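Side-chain contacts in possible periplasmic protein (Campylobacter jejuni, PDB 3RGC), which is a SurA-like periplasmic chaperone that probably has peptidyl-prolyl cis-trans isomerase activity: residues G33-I36 / N37-M40; Q235-F238 / D239-S243. All coordinates share one frame; numbering follows the deposited sequence.

Contact 1 of 2, residues G33-I36 / N37-M40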
loop_
_atom_site.group_PDB
_atom_site.type_symbol
_atom_site.label_atom_id
_atom_site.label_comp_id
_atom_site.label_asym_id
_atom_site.label_seq_id
_atom_site.Cartn_x
_atom_site.Cartn_y
_atom_site.Cartn_z
ATOM N N GLY B 33 4.553 32.981 24.049
ATOM C CA GLY B 33 3.933 32.824 22.742
ATOM C C GLY B 33 2.819 31.785 22.767
ATOM O O GLY B 33 1.708 32.033 22.299
ATOM N N VAL B 34 3.115 30.615 23.320
ATOM C CA VAL B 34 2.118 29.552 23.427
ATOM C C VAL B 34 0.888 30.041 24.179
ATOM O O VAL B 34 -0.246 29.894 23.712
ATOM C CB VAL B 34 2.680 28.325 24.162
ATOM C CG1 VAL B 34 1.551 27.480 24.723
ATOM C CG2 VAL B 34 3.549 27.510 23.233
ATOM N N LEU B 35 1.122 30.638 25.344
ATOM C CA LEU B 35 0.031 31.108 26.184
ATOM C C LEU B 35 -0.783 32.186 25.476
ATOM O O LEU B 35 -2.005 32.230 25.607
ATOM C CB LEU B 35 0.562 31.607 27.531
ATOM C CG LEU B 35 0.898 30.523 28.560
ATOM C CD1 LEU B 35 1.552 31.128 29.787
ATOM C CD2 LEU B 35 -0.366 29.767 28.965
ATOM N N ILE B 36 -0.115 33.040 24.702
ATOM C CA ILE B 36 -0.837 34.088 23.987
ATOM C C ILE B 36 -1.746 33.442 22.955
ATOM O O ILE B 36 -2.932 33.739 22.893
ATOM C CB ILE B 36 0.091 35.108 23.308
ATOM C CG1 ILE B 36 0.923 35.860 24.349
ATOM C CG2 ILE B 36 -0.709 36.088 22.481
ATOM C CD1 ILE B 36 1.610 37.059 23.791
ATOM N N ASN B 37 -1.198 32.528 22.168
ATOM C CA ASN B 37 -2.012 31.816 21.185
ATOM C C ASN B 37 -3.124 30.965 21.814
ATOM O O ASN B 37 -4.222 30.891 21.274
ATOM C CB ASN B 37 -1.131 30.968 20.261
ATOM C CG ASN B 37 -1.933 30.215 19.218
ATOM O OD1 ASN B 37 -2.296 30.764 18.175
ATOM N ND2 ASN B 37 -2.208 28.943 19.493
ATOM N N GLU B 38 -2.856 30.325 22.950
ATOM C CA GLU B 38 -3.911 29.548 23.606
ATOM C C GLU B 38 -5.070 30.434 24.004
ATOM O O GLU B 38 -6.219 30.030 23.922
ATOM C CB GLU B 38 -3.402 28.835 24.844
ATOM C CG GLU B 38 -2.712 27.525 24.567
ATOM C CD GLU B 38 -2.378 26.794 25.849
ATOM O OE1 GLU B 38 -2.856 27.241 26.920
ATOM O OE2 GLU B 38 -1.641 25.783 25.787
ATOM N N LYS B 39 -4.780 31.649 24.447
ATOM C CA LYS B 39 -5.876 32.533 24.843
ATOM C C LYS B 39 -6.686 32.976 23.632
ATOM O O LYS B 39 -7.900 33.109 23.714
ATOM C CB LYS B 39 -5.372 33.739 25.627
ATOM C CG LYS B 39 -4.671 33.377 26.919
ATOM C CD LYS B 39 -5.529 32.450 27.755
ATOM C CE LYS B 39 -4.855 32.113 29.066
ATOM N NZ LYS B 39 -5.693 31.184 29.876
ATOM N N MET B 40 -6.010 33.201 22.509
ATOM C CA MET B 40 -6.698 33.548 21.272
ATOM C C MET B 40 -7.660 32.428 20.888
ATOM O O MET B 40 -8.788 32.690 20.494
ATOM C CB MET B 40 -5.705 33.816 20.130
ATOM C CG MET B 40 -4.966 35.152 20.205
ATOM S SD MET B 40 -3.733 35.359 18.876
ATOM C CE MET B 40 -4.790 35.176 17.513
#
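Glu38 reaches back along its helix to lie beside Val34, one turn earlier, the two side chains pointing the same way. Glu38 CB sits 3.5 Å from Val34 O, the carbonyl that accepts its own backbone N-H, and CG stays close to that same oxygen because it stands beside the backbone N (chi1 -83°). The chain then runs extended, which brings CD against the methyl Val34 CG1 and each carboxylate oxygen near a different apolar branch: Glu38 OE2 is 3.8 Å from Val34 CG1, and Glu38 OE1 is 4.1 Å from Leu35 CD2. These are van der Waals contacts, in which the carboxylate grazes methyl groups. Lys39 behaves differently. Lys39 CG lies 3.2 Å from Leu35 O, but a bend at chi2 (-52°) turns the end of the chain away from the preceding turn. The backbone beneath is regular alpha-helix: Asn37 N bonds to Gly33 O at 3.0 Å and Met40 N to Ile36 O at 3.1 Å. Asn37 directs its amide away from the turn, and ND2 makes a weak hydrogen bond to Glu41 OE2, the next turn on. Helix 30-48 belongs to the SurA N-terminal region and shows different neighbours round its circumference. Leu35 is buried against Ile17 and Thr20 of helix 14-23 and against Ile12 of strand 10-13, a strand that Lys39 also touches, while Met40 and Asn37 face helix 218-244.

Contact 2 of 2, residues Q235-F238 / D239-S243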
loop_
_atom_site.group_PDB
_atom_site.type_symbol
_atom_site.label_atom_id
_atom_site.label_comp_id
_atom_site.label_asym_id
_atom_site.label_seq_id
_atom_site.Cartn_x
_atom_site.Cartn_y
_atom_site.Cartn_z
ATOM N N GLN B 235 -3.802 30.205 9.113
ATOM C CA GLN B 235 -2.754 31.146 9.510
ATOM C C GLN B 235 -3.194 32.590 9.321
ATOM O O GLN B 235 -3.115 33.399 10.241
ATOM C CB GLN B 235 -1.471 30.890 8.724
ATOM C CG GLN B 235 -0.594 29.797 9.305
ATOM C CD GLN B 235 0.229 30.277 10.487
ATOM O OE1 GLN B 235 0.276 31.473 10.782
ATOM N NE2 GLN B 235 0.887 29.342 11.169
ATOM N N ASP B 236 -3.664 32.908 8.123
ATOM C CA ASP B 236 -4.128 34.251 7.827
ATOM C C ASP B 236 -5.217 34.690 8.803
ATOM O O ASP B 236 -5.260 35.846 9.235
ATOM C CB ASP B 236 -4.639 34.319 6.385
ATOM C CG ASP B 236 -5.275 35.655 6.050
ATOM O OD1 ASP B 236 -4.533 36.614 5.749
ATOM O OD2 ASP B 236 -6.522 35.743 6.085
ATOM N N TYR B 237 -6.100 33.762 9.147
ATOM C CA TYR B 237 -7.201 34.060 10.048
ATOM C C TYR B 237 -6.653 34.497 11.407
ATOM O O TYR B 237 -7.146 35.461 12.005
ATOM C CB TYR B 237 -8.104 32.829 10.200
ATOM C CG TYR B 237 -9.311 33.058 11.082
ATOM C CD1 TYR B 237 -10.541 33.403 10.539
ATOM C CD2 TYR B 237 -9.219 32.931 12.461
ATOM C CE1 TYR B 237 -11.643 33.618 11.354
ATOM C CE2 TYR B 237 -10.303 33.141 13.271
ATOM C CZ TYR B 237 -11.512 33.483 12.717
ATOM O OH TYR B 237 -12.592 33.680 13.538
ATOM N N PHE B 238 -5.631 33.789 11.889
ATOM C CA PHE B 238 -4.981 34.161 13.147
ATOM C C PHE B 238 -4.037 35.365 13.073
ATOM O O PHE B 238 -3.917 36.101 14.050
ATOM C CB PHE B 238 -4.346 32.954 13.846
ATOM C CG PHE B 238 -5.364 32.039 14.467
ATOM C CD1 PHE B 238 -6.045 32.421 15.607
ATOM C CD2 PHE B 238 -5.687 30.831 13.876
ATOM C CE1 PHE B 238 -7.005 31.600 16.168
ATOM C CE2 PHE B 238 -6.649 30.010 14.435
ATOM C CZ PHE B 238 -7.306 30.395 15.580
ATOM N N ASP B 239 -3.402 35.602 11.928
ATOM C CA ASP B 239 -2.632 36.846 11.767
ATOM C C ASP B 239 -3.535 38.060 11.908
ATOM O O ASP B 239 -3.254 38.965 12.692
ATOM C CB ASP B 239 -1.926 36.922 10.417
ATOM C CG ASP B 239 -0.928 35.809 10.223
ATOM O OD1 ASP B 239 -0.434 35.281 11.247
ATOM O OD2 ASP B 239 -0.653 35.455 9.046
ATOM N N LYS B 240 -4.617 38.077 11.133
ATOM C CA LYS B 240 -5.576 39.167 11.194
ATOM C C LYS B 240 -6.086 39.344 12.619
ATOM O O LYS B 240 -6.456 40.442 13.027
ATOM C CB LYS B 240 -6.759 38.900 10.267
ATOM C CG LYS B 240 -6.468 39.063 8.782
ATOM C CD LYS B 240 -7.753 38.925 7.978
ATOM C CE LYS B 240 -7.525 39.156 6.498
ATOM N NZ LYS B 240 -8.793 38.997 5.726
ATOM N N LEU B 241 -6.117 38.252 13.372
ATOM C CA LEU B 241 -6.645 38.294 14.723
ATOM C C LEU B 241 -5.594 38.855 15.672
ATOM O O LEU B 241 -5.902 39.681 16.528
ATOM C CB LEU B 241 -7.070 36.903 15.172
ATOM C CG LEU B 241 -8.118 36.896 16.278
ATOM C CD1 LEU B 241 -9.330 37.686 15.826
ATOM C CD2 LEU B 241 -8.492 35.468 16.641
ATOM N N ARG B 242 -4.353 38.407 15.508
ATOM C CA ARG B 242 -3.237 38.915 16.305
ATOM C C ARG B 242 -3.100 40.418 16.142
ATOM O O ARG B 242 -2.475 41.077 16.966
ATOM C CB ARG B 242 -1.931 38.230 15.912
ATOM C CG ARG B 242 -1.766 36.843 16.493
ATOM C CD ARG B 242 -0.664 36.057 15.785
ATOM N NE ARG B 242 -1.047 34.657 15.603
ATOM C CZ ARG B 242 -0.375 33.780 14.866
ATOM N NH1 ARG B 242 0.733 34.145 14.237
ATOM N NH2 ARG B 242 -0.813 32.533 14.759
ATOM N N SER B 243 -3.696 40.953 15.081
ATOM C CA SER B 243 -3.634 42.382 14.811
ATOM C C SER B 243 -4.759 43.135 15.505
ATOM O O SER B 243 -4.546 44.233 16.019
ATOM C CB SER B 243 -3.686 42.654 13.303
ATOM O OG SER B 243 -2.570 42.090 12.640
#
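Phe238 and Leu241 form the close-packed side of this helical turn, their side chains lying alongside each other and pointing the same way. Leu241 CD2 is 4.0 Å from Phe238 CD1, approaching the ring obliquely, and comes more distantly to Tyr237 CE2. Leu241 CG stands opposite the backbone N (chi1 -156°), beside the carbonyl carbon, which, with chi2 at 56°, carries CD2 back toward both rings. Tyr237 CD2 lies over the centre of one Phe238 ring face, 4.2 Å above its plane. Tyr237 OH is held by a hydrogen bond to Gln44 OE1, and Ile106 of helix 86-107 touches both rings. This is the C-terminal end of helix 218-244, which returns the chain to the N-terminal SurA-like helices and packs its apolar side on helices 30-48 and 86-107. Arg242 forms the border: its CG touches Met40, and the side chain folds back over the preceding turn, one guanidinium face over Phe238 C and Arg242 NH2 3.7 Å from Phe238 CB. The polar side is looser. Arg242 NH1 pairs with Asp239 OD1 at 3.4 Å by charge alone, the oxygen lying well out of the guanidinium plane. Lys240, extended, crosses Asp236 with its methylenes leading: Lys240 CE is 3.6 Å from Asp236 OD2, while NZ makes only a long salt bridge to that oxygen. Asp239 also crosses the Gln235 amide, the two planes 47° apart, with Gln235 OE1 3.9 Å from Asp239 OD1.

Overall arrangement
Contacts 1 and 2 come from helices far apart in sequence, 30-48 and 218-244, yet their centres are about 13 Å apart and their side chains meet. Met40 of contact 1 makes the join: Met40 SD is 3.4 Å from Arg242 CG, and its terminal CE lies 3.6 Å from Phe238 CD1 and 3.7 Å from Leu241 CB of contact 2. At the margin, Asn37 OD1 approaches Arg242 NH2 at 4.1 Å, as packing. The C-terminal helix thus packs on the N-terminal region, consistent with a SurA-like chaperone core built from both ends of the chain. The centres of contacts 1 and 2 lie about 21 and 22 Å from the centre of the chain, on the same side of it.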